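Side-chain contacts in arylalkylamine N-Acetyltransferase 2 (PDB 4FD5), which probably acylates arylalkylamines, transferring an acetyl group from acetyl-CoA to dopamine and long-chain acyl groups from their CoA thioesters to serotonin: residues I119-Q124 against I216-I221; D20-H25 against S58-N63; K38-T43 against K106-L111; I9-I14 against K145-K150. One frame throughout, in Å; residues are numbered along the deposited sequence.

In the fold
From the N terminus, the chain opens interaction 4 at strand 10-13, interaction 2 at helix 19-29 and interaction 3 at the end of helix 35-39. Interaction 2 closes first, joining helix 19-29 to the end of helix 50-60; interaction 3 ties the end of helix 35-39 to helix 103-116 and so crosses it. Both are nested in the loop that interaction 4 closes at the start of helix 147-161. Interaction 1 opens at 119-124, inside that loop, and closes on strand 213-220, crossing interaction 4. Interactions 1 and 4 reach the same sheet, one near each end of its strand order. Interactions 2 and 4 touch through I14, which packs on V22 and L60.

Interaction 1 of 4, residues I119-Q124 against I216-I221; sequences INLFKQ and IMCKVI
No flat group enters the junction where I119 and L121 meet I216 and C218; the F122 ring and the N120 carboxamide lie back from it, in the same segment, 119-124, as the two aliphatic residues. The F122 ring has OD1 of N120 at its edge, in the ring plane. The same OD1 accepts N-H of K123 (N to OD1 3.1 Å, N-H...O 163°), and the donor stands well above the carboxamide plane instead of on a lone pair. N120 is thereby the N-cap of helix 121-125, and its backbone O takes N of Q124, which starts the first turn.

The cap marks the start of the helix, and L121 points from its first turn at the sheet. In this GNAT fold the contact covers one face of strand 213-220, which runs antiparallel between strands 166-171 and 186-192. M217 points away, onto helix 174-182 on the other face, while I216 and C218 turn to the incoming loop and helix.

I119 carries its CG1 between backbone N and carbonyl carbon (chi1 61°), and the extended branch ends in CD1. This methyl presses on CG2 of I216 at 3.4 Å, tighter than usual for two carbons, as the two isoleucines slide past one another in opposite directions. Beside them, CD2 of L121 meets CB of C218 at 3.9 Å; the cysteine is touched through its methylene. K188 of strand 186-192 flanks I119 and C218, and K168 of strand 166-171 flanks L121 and I216.

Interaction 2 of 4, residues D20-H25 against S58-N63; sequences DDVIEH and STLKDN
V22 holds CG1 anti to its backbone N (chi1 165°), and L60 holds CG anti to its carbonyl carbon with an extended chi2 of 167°, which brings a methyl of each to the interface. The side chains reach toward each other tip to tip, CG1 of V22 meeting CD1 of L60 at 4.2 Å. I23, one residue on, is not aimed at L60 by its backbone, but its end swings nearer, and its CG1 lies 4.3 Å from that same CD1. A single leucine methyl thus faces two consecutive residues of helix 19-29.

Helices 19-29 and 50-60 lie in the helical region between the first and second strands, as in other GNAT folds, and the C-terminal end of helix 50-60 abuts the flank of helix 19-29. L80 of strand 75-85 touches both V22 and L60 and forms part of the floor beneath them, with I14 also against both. Directly after L60 the chain turns: a type I beta turn runs from L60 to N63, closed by N of N63 on O of L60 at 3.0 Å, and N63 has the positive phi (62°) with which the backbone leaves its helical course.

Nearby polar groups find partners away from the contact: NE2 of H25 is hydrogen-bonded to S137, OG1 of T59 to R134, and OD2 of D62 to N of I83. The contact itself is purely aliphatic, all three residues are buried, and the carbons sit at ordinary van der Waals spacing, so the seam relies on shape and exclusion of water rather than on directional bonds.

Interaction 3 of 4, residues K38-T43 against K106-L111; sequences KAVNLT and KKIFKL
A Schellman motif ends helix 35-39, and V40 and L42, the residues flanking its C-prime residue N41, are the ones that meet helix 103-116. N41 has positive phi (53°); its N bonds to O of K38 at 3.2 Å, and N of L42 reaches back to O of N37. The reversal turns V40 and L42 toward the same helix, where I108 comes in against both. CD1 of I108 lies 4.0 Å from CG2 of V40 and 4.1 Å from CD2 of L42, the side chains crossing at a slant. In V40, chi1 of -64° sets CG1 anti to the carbonyl carbon, toward K107, and leaves CG2 between N and the carbonyl carbon, facing I108. CD of K107 passes 4.1 Å from CG1 of V40. F205, from a loop, also touches V40 and I108, and O of V40 bonds to OG of S104 near the start of helix 103-116.

The lysine takes part through the carbons of its extended chain. L42 is buried and the other three are partly exposed, so the contact, held by dispersion and burial of hydrocarbon, is only partly shielded from solvent, while the V40-S104 bond nearby adds a polar tie.

Interaction 4 of 4, residues I9-I14 against K145-K150; sequences IRFETI and KGLAKK
Strand 10-13 and the first turn of helix 147-161 run alongside each other, with CA of I9 9.0 Å from CA of L147 and CA of F11 8.9 Å from CA of K150. A step of two residues in 9-14 thus matches a step of three in the helix. The helix starts after G146, its N-cap, whose positive phi (79°) suits glycine; K145 and G146 belong to the R/Q-x-x-G-x-G/A signature of GNAT enzymes, the loop that in relatives binds the pyrophosphate of acyl-CoA.

I9 and F11 both face the helix. CZ of F11 sits against CD2 of L147 and CB of K150, 3.7 Å from each, with both partners oblique to the ring. CG2 of I9 approaches the same CD2 at 4.0 Å, and the isoleucine crosses the leucine at about a right angle. The K150 chain crosses F11 at about a right angle near CZ, its CD 4.0 Å from that atom, before a bend at chi4 (-62°) takes the ammonium end away from the strand. R10 and E12 project from the strand's other side, joined by a salt bridge of 3.1 Å between NE and OE2.

F11 also rests on L151 and K154 further along the helix, and A68 of the neighbouring strand 66-69 touches I9 and F11. Between these segments the contact is made by hydrocarbon and the phenyl ring, the lysine contributing its methylenes while its charge points outward.

Interaction 1 of 4, residues I119-Q124 against I216-I221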
loop_
_atom_site.group_PDB
_atom_site.type_symbol
_atom_site.label_atom_id
_atom_site.label_comp_id
_atom_site.label_asym_id
_atom_site.label_seq_id
_atom_site.Cartn_x
_atom_site.Cartn_y
_atom_site.Cartn_z
ATOM N N ILE A 119 -14.682 -9.747 0.015
ATOM C CA ILE A 119 -15.477 -8.584 -0.361
ATOM C C ILE A 119 -15.397 -8.345 -1.867
ATOM O O ILE A 119 -14.461 -8.779 -2.524
ATOM C CB ILE A 119 -15.007 -7.301 0.371
ATOM C CG1 ILE A 119 -13.548 -6.990 0.016
ATOM C CG2 ILE A 119 -15.230 -7.418 1.878
ATOM C CD1 ILE A 119 -12.951 -5.830 0.791
ATOM N N ASN A 120 -16.385 -7.640 -2.405
ATOM C CA ASN A 120 -16.348 -7.220 -3.804
ATOM C C ASN A 120 -16.803 -5.769 -3.863
ATOM O O ASN A 120 -17.998 -5.483 -3.856
ATOM C CB ASN A 120 -17.252 -8.111 -4.653
ATOM C CG ASN A 120 -17.143 -7.812 -6.137
ATOM O OD1 ASN A 120 -16.682 -6.743 -6.538
ATOM N ND2 ASN A 120 -17.572 -8.761 -6.965
ATOM N N LEU A 121 -15.848 -4.846 -3.892
ATOM C CA LEU A 121 -16.200 -3.433 -3.819
ATOM C C LEU A 121 -16.776 -2.945 -5.137
ATOM O O LEU A 121 -17.570 -1.994 -5.158
ATOM C CB LEU A 121 -14.989 -2.587 -3.419
ATOM C CG LEU A 121 -14.648 -2.569 -1.919
ATOM C CD1 LEU A 121 -14.790 -3.933 -1.293
ATOM C CD2 LEU A 121 -13.240 -2.005 -1.685
ATOM N N PHE A 122 -16.377 -3.595 -6.229
ATOM C CA PHE A 122 -16.891 -3.215 -7.544
ATOM C C PHE A 122 -18.399 -3.403 -7.564
ATOM O O PHE A 122 -19.141 -2.546 -8.039
ATOM C CB PHE A 122 -16.239 -4.042 -8.649
ATOM C CG PHE A 122 -14.755 -3.831 -8.761
ATOM C CD1 PHE A 122 -13.870 -4.755 -8.235
ATOM C CD2 PHE A 122 -14.246 -2.694 -9.379
ATOM C CE1 PHE A 122 -12.505 -4.561 -8.335
ATOM C CE2 PHE A 122 -12.887 -2.495 -9.477
ATOM C CZ PHE A 122 -12.010 -3.430 -8.958
ATOM N N LYS A 123 -18.848 -4.531 -7.032
ATOM C CA LYS A 123 -20.272 -4.798 -6.955
ATOM C C LYS A 123 -20.953 -3.913 -5.924
ATOM O O LYS A 123 -22.000 -3.322 -6.189
ATOM C CB LYS A 123 -20.510 -6.268 -6.621
ATOM C CG LYS A 123 -20.591 -7.187 -7.835
ATOM C CD LYS A 123 -19.348 -7.098 -8.724
ATOM C CE LYS A 123 -19.428 -8.057 -9.902
ATOM N NZ LYS A 123 -18.060 -8.373 -10.391
ATOM N N GLN A 124 -20.351 -3.806 -4.747
ATOM C CA GLN A 124 -20.954 -3.042 -3.662
ATOM C C GLN A 124 -21.252 -1.607 -4.062
ATOM O O GLN A 124 -22.294 -1.071 -3.694
ATOM C CB GLN A 124 -20.075 -3.073 -2.405
ATOM C CG GLN A 124 -20.727 -2.445 -1.184
ATOM C CD GLN A 124 -19.941 -2.692 0.094
ATOM O OE1 GLN A 124 -19.100 -3.589 0.157
ATOM N NE2 GLN A 124 -20.216 -1.894 1.120
ATOM N N ILE A 216 -8.841 -4.132 5.340
ATOM C CA ILE A 216 -9.194 -3.628 4.016
ATOM C C ILE A 216 -10.249 -2.539 4.192
ATOM O O ILE A 216 -11.349 -2.795 4.741
ATOM C CB ILE A 216 -9.697 -4.722 3.072
ATOM C CG1 ILE A 216 -8.597 -5.760 2.845
ATOM C CG2 ILE A 216 -10.160 -4.112 1.749
ATOM C CD1 ILE A 216 -9.034 -6.905 1.950
ATOM N N MET A 217 -9.888 -1.340 3.739
ATOM C CA MET A 217 -10.625 -0.128 4.058
ATOM C C MET A 217 -10.970 0.604 2.780
ATOM O O MET A 217 -10.228 0.538 1.800
ATOM C CB MET A 217 -9.783 0.783 4.963
ATOM C CG MET A 217 -9.279 0.080 6.223
ATOM S SD MET A 217 -8.252 1.099 7.297
ATOM C CE MET A 217 -9.521 2.078 8.119
ATOM N N CYS A 218 -12.098 1.300 2.779
ATOM C CA CYS A 218 -12.481 2.024 1.571
ATOM C C CYS A 218 -13.252 3.315 1.835
ATOM O O CYS A 218 -13.751 3.553 2.933
ATOM C CB CYS A 218 -13.270 1.111 0.633
ATOM S SG CYS A 218 -14.913 0.733 1.250
ATOM N N LYS A 219 -13.327 4.155 0.817
ATOM C CA LYS A 219 -14.024 5.425 0.939
ATOM C C LYS A 219 -14.726 5.730 -0.372
ATOM O O LYS A 219 -14.115 5.646 -1.438
ATOM C CB LYS A 219 -13.034 6.547 1.267
ATOM C CG LYS A 219 -13.692 7.890 1.524
ATOM C CD LYS A 219 -12.687 8.993 1.769
ATOM C CE LYS A 219 -13.444 10.287 2.092
ATOM N NZ LYS A 219 -12.558 11.455 2.267
ATOM N N VAL A 220 -16.009 6.072 -0.295
ATOM C CA VAL A 220 -16.704 6.608 -1.457
ATOM C C VAL A 220 -16.408 8.102 -1.526
ATOM O O VAL A 220 -16.660 8.836 -0.561
ATOM C CB VAL A 220 -18.223 6.385 -1.382
ATOM C CG1 VAL A 220 -18.898 7.074 -2.586
ATOM C CG2 VAL A 220 -18.528 4.907 -1.372
ATOM N N ILE A 221 -15.859 8.548 -2.653
ATOM C CA ILE A 221 -15.388 9.927 -2.763
ATOM C C ILE A 221 -16.232 10.797 -3.691
ATOM O O ILE A 221 -16.194 12.023 -3.596
ATOM C CB ILE A 221 -13.900 9.999 -3.171
ATOM C CG1 ILE A 221 -13.665 9.307 -4.512
ATOM C CG2 ILE A 221 -13.015 9.400 -2.071
ATOM C CD1 ILE A 221 -12.266 9.592 -5.100
#

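Interaction 2 of 4, residues D20-H25 against S58-N63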
loop_
_atom_site.group_PDB
_atom_site.type_symbol
_atom_site.label_atom_id
_atom_site.label_comp_id
_atom_site.label_asym_id
_atom_site.label_seq_id
_atom_site.Cartn_x
_atom_site.Cartn_y
_atom_site.Cartn_z
ATOM N N ASP A 20 13.482 6.220 -9.916
ATOM C CA ASP A 20 14.626 5.684 -9.189
ATOM C C ASP A 20 14.675 6.272 -7.785
ATOM O O ASP A 20 14.854 5.522 -6.816
ATOM C CB ASP A 20 15.951 5.992 -9.895
ATOM C CG ASP A 20 16.218 5.087 -11.087
ATOM O OD1 ASP A 20 15.449 4.149 -11.333
ATOM O OD2 ASP A 20 17.236 5.308 -11.781
ATOM N N ASP A 21 14.493 7.596 -7.690
ATOM C CA ASP A 21 14.580 8.296 -6.397
ATOM C C ASP A 21 13.527 7.711 -5.462
ATOM O O ASP A 21 13.763 7.555 -4.254
ATOM C CB ASP A 21 14.284 9.790 -6.539
ATOM C CG ASP A 21 15.433 10.592 -7.141
ATOM O OD1 ASP A 21 16.555 10.069 -7.251
ATOM O OD2 ASP A 21 15.201 11.779 -7.482
ATOM N N VAL A 22 12.361 7.403 -6.020
ATOM C CA VAL A 22 11.254 6.937 -5.187
ATOM C C VAL A 22 11.566 5.521 -4.700
ATOM O O VAL A 22 11.412 5.202 -3.516
ATOM C CB VAL A 22 9.899 7.048 -5.928
ATOM C CG1 VAL A 22 8.802 6.221 -5.222
ATOM C CG2 VAL A 22 9.481 8.506 -6.077
ATOM N N ILE A 23 12.078 4.679 -5.595
ATOM C CA ILE A 23 12.328 3.316 -5.199
ATOM C C ILE A 23 13.444 3.262 -4.151
ATOM O O ILE A 23 13.356 2.512 -3.183
ATOM C CB ILE A 23 12.591 2.425 -6.422
ATOM C CG1 ILE A 23 11.283 2.272 -7.206
ATOM C CG2 ILE A 23 13.136 1.066 -5.969
ATOM C CD1 ILE A 23 11.431 1.686 -8.584
ATOM N N GLU A 24 14.463 4.110 -4.316
ATOM C CA GLU A 24 15.510 4.220 -3.310
ATOM C C GLU A 24 14.914 4.656 -1.962
ATOM O O GLU A 24 15.242 4.067 -0.928
ATOM C CB GLU A 24 16.614 5.176 -3.771
ATOM C CG GLU A 24 17.778 5.318 -2.798
ATOM C CD GLU A 24 18.550 4.021 -2.542
ATOM O OE1 GLU A 24 18.431 3.047 -3.315
ATOM O OE2 GLU A 24 19.290 3.985 -1.536
ATOM N N HIS A 25 14.013 5.643 -1.979
ATOM C CA HIS A 25 13.349 6.073 -0.736
ATOM C C HIS A 25 12.723 4.840 -0.097
ATOM O O HIS A 25 12.903 4.596 1.108
ATOM C CB HIS A 25 12.307 7.175 -1.000
ATOM C CG HIS A 25 11.244 7.306 0.066
ATOM N ND1 HIS A 25 11.392 8.098 1.190
ATOM C CD2 HIS A 25 10.006 6.759 0.161
ATOM C CE1 HIS A 25 10.292 8.023 1.933
ATOM N NE2 HIS A 25 9.439 7.219 1.329
ATOM N N SER A 58 5.647 -1.090 -11.404
ATOM C CA SER A 58 4.386 -1.266 -12.113
ATOM C C SER A 58 3.327 -0.290 -11.596
ATOM O O SER A 58 2.608 0.346 -12.372
ATOM C CB SER A 58 3.886 -2.704 -11.983
ATOM O OG SER A 58 2.801 -2.924 -12.866
ATOM N N THR A 59 3.252 -0.159 -10.277
ATOM C CA THR A 59 2.297 0.768 -9.682
ATOM C C THR A 59 2.558 2.221 -10.114
ATOM O O THR A 59 1.631 2.934 -10.519
ATOM C CB THR A 59 2.330 0.653 -8.158
ATOM O OG1 THR A 59 1.835 -0.643 -7.796
ATOM C CG2 THR A 59 1.444 1.749 -7.508
ATOM N N LEU A 60 3.821 2.636 -10.028
ATOM C CA LEU A 60 4.226 3.976 -10.419
ATOM C C LEU A 60 3.768 4.298 -11.835
ATOM O O LEU A 60 3.316 5.404 -12.104
ATOM C CB LEU A 60 5.746 4.157 -10.304
ATOM C CG LEU A 60 6.263 4.364 -8.875
ATOM C CD1 LEU A 60 7.787 4.229 -8.775
ATOM C CD2 LEU A 60 5.810 5.717 -8.350
ATOM N N LYS A 61 3.867 3.324 -12.733
ATOM C CA LYS A 61 3.480 3.588 -14.123
ATOM C C LYS A 61 1.989 3.852 -14.361
ATOM O O LYS A 61 1.598 4.290 -15.455
ATOM C CB LYS A 61 3.994 2.476 -15.026
ATOM C CG LYS A 61 5.498 2.520 -15.152
ATOM C CD LYS A 61 6.061 1.251 -15.765
ATOM C CE LYS A 61 7.570 1.355 -15.870
ATOM N NZ LYS A 61 8.199 0.134 -16.438
ATOM N N ASP A 62 1.153 3.620 -13.349
ATOM C CA ASP A 62 -0.259 4.019 -13.435
ATOM C C ASP A 62 -0.446 5.541 -13.390
ATOM O O ASP A 62 -1.554 6.044 -13.613
ATOM C CB ASP A 62 -1.105 3.369 -12.330
ATOM C CG ASP A 62 -1.436 1.911 -12.608
ATOM O OD1 ASP A 62 -1.252 1.436 -13.760
ATOM O OD2 ASP A 62 -1.894 1.231 -11.664
ATOM N N ASN A 63 0.635 6.260 -13.080
ATOM C CA ASN A 63 0.669 7.713 -13.151
ATOM C C ASN A 63 -0.333 8.378 -12.208
ATOM O O ASN A 63 -0.882 9.437 -12.516
ATOM C CB ASN A 63 0.374 8.182 -14.578
ATOM C CG ASN A 63 0.927 9.566 -14.856
ATOM O OD1 ASN A 63 1.940 9.971 -14.277
ATOM N ND2 ASN A 63 0.268 10.299 -15.754
#

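Interaction 3 of 4, residues K38-T43 against K106-L111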
loop_
_atom_site.group_PDB
_atom_site.type_symbol
_atom_site.label_atom_id
_atom_site.label_comp_id
_atom_site.label_asym_id
_atom_site.label_seq_id
_atom_site.Cartn_x
_atom_site.Cartn_y
_atom_site.Cartn_z
ATOM N N LYS A 38 8.532 -7.175 7.578
ATOM C CA LYS A 38 9.413 -7.339 8.724
ATOM C C LYS A 38 9.146 -8.673 9.431
ATOM O O LYS A 38 10.081 -9.370 9.830
ATOM C CB LYS A 38 9.257 -6.171 9.701
ATOM C CG LYS A 38 10.268 -6.195 10.837
ATOM C CD LYS A 38 10.000 -5.116 11.861
ATOM C CE LYS A 38 10.275 -3.741 11.304
ATOM N NZ LYS A 38 10.333 -2.723 12.394
ATOM N N ALA A 39 7.871 -9.014 9.588
ATOM C CA ALA A 39 7.497 -10.271 10.245
ATOM C C ALA A 39 8.139 -11.512 9.612
ATOM O O ALA A 39 8.500 -12.457 10.317
ATOM C CB ALA A 39 5.977 -10.419 10.287
ATOM N N VAL A 40 8.271 -11.529 8.291
ATOM C CA VAL A 40 8.832 -12.705 7.623
ATOM C C VAL A 40 10.242 -12.493 7.076
ATOM O O VAL A 40 10.715 -13.260 6.224
ATOM C CB VAL A 40 7.894 -13.251 6.535
ATOM C CG1 VAL A 40 6.592 -13.758 7.169
ATOM C CG2 VAL A 40 7.626 -12.191 5.479
ATOM N N ASN A 41 10.909 -11.456 7.575
ATOM C CA ASN A 41 12.291 -11.179 7.207
ATOM C C ASN A 41 12.476 -11.121 5.697
ATOM O O ASN A 41 13.419 -11.689 5.147
ATOM C CB ASN A 41 13.217 -12.237 7.818
ATOM C CG ASN A 41 13.094 -12.310 9.325
ATOM O OD1 ASN A 41 13.506 -11.392 10.031
ATOM N ND2 ASN A 41 12.518 -13.398 9.826
ATOM N N LEU A 42 11.574 -10.416 5.027
ATOM C CA LEU A 42 11.584 -10.377 3.572
ATOM C C LEU A 42 12.836 -9.709 3.032
ATOM O O LEU A 42 13.404 -10.145 2.027
ATOM C CB LEU A 42 10.336 -9.661 3.055
ATOM C CG LEU A 42 10.103 -9.692 1.547
ATOM C CD1 LEU A 42 9.894 -11.111 1.066
ATOM C CD2 LEU A 42 8.893 -8.845 1.197
ATOM N N THR A 43 13.278 -8.659 3.709
ATOM C CA THR A 43 14.433 -7.904 3.255
ATOM C C THR A 43 15.093 -7.206 4.438
ATOM O O THR A 43 14.710 -7.418 5.588
ATOM C CB THR A 43 14.053 -6.902 2.126
ATOM O OG1 THR A 43 15.199 -6.130 1.736
ATOM C CG2 THR A 43 12.928 -5.975 2.576
ATOM N N LYS A 106 5.412 -15.098 -0.785
ATOM C CA LYS A 106 4.196 -15.858 -1.035
ATOM C C LYS A 106 3.240 -15.837 0.164
ATOM O O LYS A 106 2.025 -15.785 -0.020
ATOM C CB LYS A 106 4.530 -17.291 -1.429
ATOM C CG LYS A 106 3.325 -18.095 -1.841
ATOM C CD LYS A 106 3.735 -19.493 -2.301
ATOM C CE LYS A 106 2.539 -20.464 -2.301
ATOM N NZ LYS A 106 2.940 -21.864 -2.643
ATOM N N LYS A 107 3.784 -15.889 1.381
ATOM C CA LYS A 107 2.925 -15.773 2.571
ATOM C C LYS A 107 2.128 -14.464 2.558
ATOM O O LYS A 107 0.899 -14.438 2.830
ATOM C CB LYS A 107 3.763 -15.819 3.839
ATOM C CG LYS A 107 4.463 -17.153 4.050
ATOM C CD LYS A 107 5.277 -17.118 5.324
ATOM C CE LYS A 107 5.953 -18.464 5.573
ATOM N NZ LYS A 107 6.976 -18.357 6.638
ATOM N N ILE A 108 2.842 -13.379 2.259
ATOM C CA ILE A 108 2.182 -12.063 2.197
ATOM C C ILE A 108 1.121 -11.989 1.080
ATOM O O ILE A 108 -0.045 -11.607 1.311
ATOM C CB ILE A 108 3.222 -10.950 2.001
ATOM C CG1 ILE A 108 4.159 -10.896 3.210
ATOM C CG2 ILE A 108 2.528 -9.599 1.773
ATOM C CD1 ILE A 108 5.397 -10.054 2.977
ATOM N N PHE A 109 1.529 -12.361 -0.131
ATOM C CA PHE A 109 0.615 -12.365 -1.271
ATOM C C PHE A 109 -0.653 -13.162 -0.944
ATOM O O PHE A 109 -1.771 -12.710 -1.189
ATOM C CB PHE A 109 1.309 -12.944 -2.514
ATOM C CG PHE A 109 0.474 -12.870 -3.776
ATOM C CD1 PHE A 109 0.724 -11.895 -4.739
ATOM C CD2 PHE A 109 -0.562 -13.766 -3.994
ATOM C CE1 PHE A 109 -0.044 -11.824 -5.899
ATOM C CE2 PHE A 109 -1.333 -13.699 -5.151
ATOM C CZ PHE A 109 -1.074 -12.727 -6.100
ATOM N N LYS A 110 -0.462 -14.350 -0.383
ATOM C CA LYS A 110 -1.558 -15.233 -0.027
ATOM C C LYS A 110 -2.527 -14.597 0.962
ATOM O O LYS A 110 -3.741 -14.657 0.759
ATOM C CB LYS A 110 -1.016 -16.553 0.528
ATOM C CG LYS A 110 -2.069 -17.607 0.803
ATOM C CD LYS A 110 -1.409 -18.945 1.170
ATOM C CE LYS A 110 -2.285 -19.772 2.108
ATOM N NZ LYS A 110 -3.546 -20.255 1.475
ATOM N N LEU A 111 -2.008 -13.983 2.027
ATOM C CA LEU A 111 -2.916 -13.355 2.987
ATOM C C LEU A 111 -3.750 -12.265 2.310
ATOM O O LEU A 111 -4.982 -12.193 2.483
ATOM C CB LEU A 111 -2.152 -12.774 4.168
ATOM C CG LEU A 111 -2.984 -11.917 5.128
ATOM C CD1 LEU A 111 -4.157 -12.703 5.752
ATOM C CD2 LEU A 111 -2.079 -11.332 6.199
#

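Interaction 4 of 4, residues I9-I14 against K145-K150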
loop_
_atom_site.group_PDB
_atom_site.type_symbol
_atom_site.label_atom_id
_atom_site.label_comp_id
_atom_site.label_asym_id
_atom_site.label_seq_id
_atom_site.Cartn_x
_atom_site.Cartn_y
_atom_site.Cartn_z
ATOM N N ILE A 9 7.292 22.231 1.518
ATOM C CA ILE A 9 7.160 20.944 0.856
ATOM C C ILE A 9 6.157 21.099 -0.275
ATOM O O ILE A 9 5.145 21.786 -0.130
ATOM C CB ILE A 9 6.678 19.856 1.843
ATOM C CG1 ILE A 9 7.681 19.671 2.986
ATOM C CG2 ILE A 9 6.452 18.537 1.126
ATOM C CD1 ILE A 9 8.943 18.949 2.586
ATOM N N ARG A 10 6.450 20.455 -1.398
ATOM C CA ARG A 10 5.626 20.520 -2.587
ATOM C C ARG A 10 5.051 19.126 -2.830
ATOM O O ARG A 10 5.701 18.130 -2.521
ATOM C CB ARG A 10 6.517 20.936 -3.759
ATOM C CG ARG A 10 5.805 21.313 -5.019
ATOM C CD ARG A 10 6.781 21.954 -6.006
ATOM N NE ARG A 10 7.808 21.026 -6.487
ATOM C CZ ARG A 10 9.046 20.951 -6.004
ATOM N NH1 ARG A 10 9.429 21.747 -5.015
ATOM N NH2 ARG A 10 9.908 20.074 -6.511
ATOM N N PHE A 11 3.833 19.053 -3.347
ATOM C CA PHE A 11 3.239 17.760 -3.717
ATOM C C PHE A 11 3.107 17.676 -5.224
ATOM O O PHE A 11 2.629 18.619 -5.874
ATOM C CB PHE A 11 1.885 17.544 -3.028
ATOM C CG PHE A 11 1.981 17.523 -1.541
ATOM C CD1 PHE A 11 1.866 18.696 -0.815
ATOM C CD2 PHE A 11 2.229 16.344 -0.863
ATOM C CE1 PHE A 11 1.972 18.689 0.560
ATOM C CE2 PHE A 11 2.343 16.328 0.515
ATOM C CZ PHE A 11 2.215 17.503 1.227
ATOM N N GLU A 12 3.549 16.553 -5.783
ATOM C CA GLU A 12 3.542 16.377 -7.232
ATOM C C GLU A 12 3.159 14.951 -7.592
ATOM O O GLU A 12 3.418 14.027 -6.834
ATOM C CB GLU A 12 4.931 16.656 -7.812
ATOM C CG GLU A 12 5.530 18.019 -7.460
ATOM C CD GLU A 12 4.839 19.164 -8.179
ATOM O OE1 GLU A 12 4.115 18.902 -9.164
ATOM O OE2 GLU A 12 5.025 20.326 -7.758
ATOM N N THR A 13 2.567 14.773 -8.766
ATOM C CA THR A 13 2.368 13.423 -9.295
ATOM C C THR A 13 3.745 12.879 -9.683
ATOM O O THR A 13 4.561 13.616 -10.230
ATOM C CB THR A 13 1.422 13.450 -10.511
ATOM O OG1 THR A 13 0.159 14.013 -10.125
ATOM C CG2 THR A 13 1.211 12.037 -11.063
ATOM N N ILE A 14 4.018 11.602 -9.406
ATOM C CA ILE A 14 5.361 11.064 -9.627
ATOM C C ILE A 14 5.555 10.684 -11.078
ATOM O O ILE A 14 4.849 9.816 -11.596
ATOM C CB ILE A 14 5.654 9.826 -8.744
ATOM C CG1 ILE A 14 5.359 10.172 -7.277
ATOM C CG2 ILE A 14 7.119 9.401 -8.905
ATOM C CD1 ILE A 14 5.593 9.037 -6.296
ATOM N N LYS A 145 5.160 16.690 10.354
ATOM C CA LYS A 145 4.698 17.794 9.506
ATOM C C LYS A 145 3.321 17.521 8.882
ATOM O O LYS A 145 2.818 18.312 8.072
ATOM C CB LYS A 145 5.703 18.055 8.381
ATOM C CG LYS A 145 7.100 18.406 8.845
ATOM C CD LYS A 145 7.108 19.674 9.686
ATOM C CE LYS A 145 6.579 20.851 8.905
ATOM N NZ LYS A 145 6.945 22.146 9.551
ATOM N N GLY A 146 2.724 16.390 9.249
ATOM C CA GLY A 146 1.403 16.035 8.779
ATOM C C GLY A 146 1.432 15.488 7.366
ATOM O O GLY A 146 0.394 15.441 6.713
ATOM N N LEU A 147 2.609 15.082 6.892
ATOM C CA LEU A 147 2.723 14.668 5.488
ATOM C C LEU A 147 1.933 13.411 5.124
ATOM O O LEU A 147 1.381 13.332 4.030
ATOM C CB LEU A 147 4.190 14.524 5.046
ATOM C CG LEU A 147 5.028 15.799 5.065
ATOM C CD1 LEU A 147 6.453 15.463 4.688
ATOM C CD2 LEU A 147 4.447 16.845 4.121
ATOM N N ALA A 148 1.870 12.416 6.004
ATOM C CA ALA A 148 1.105 11.212 5.659
ATOM C C ALA A 148 -0.352 11.554 5.280
ATOM O O ALA A 148 -0.888 11.128 4.222
ATOM C CB ALA A 148 1.163 10.197 6.802
ATOM N N LYS A 149 -0.991 12.349 6.140
ATOM C CA LYS A 149 -2.379 12.694 5.938
ATOM C C LYS A 149 -2.506 13.529 4.668
ATOM O O LYS A 149 -3.384 13.286 3.846
ATOM C CB LYS A 149 -2.922 13.446 7.158
ATOM C CG LYS A 149 -4.405 13.688 7.103
ATOM C CD LYS A 149 -4.842 14.301 8.430
ATOM C CE LYS A 149 -6.343 14.418 8.527
ATOM N NZ LYS A 149 -6.755 15.096 9.792
ATOM N N LYS A 150 -1.599 14.486 4.486
ATOM C CA LYS A 150 -1.640 15.335 3.294
ATOM C C LYS A 150 -1.460 14.529 2.004
ATOM O O LYS A 150 -2.093 14.825 0.998
ATOM C CB LYS A 150 -0.603 16.443 3.375
ATOM C CG LYS A 150 -0.842 17.409 4.537
ATOM C CD LYS A 150 0.236 18.498 4.555
ATOM C CE LYS A 150 0.071 19.444 5.739
ATOM N NZ LYS A 150 -1.226 20.169 5.676
#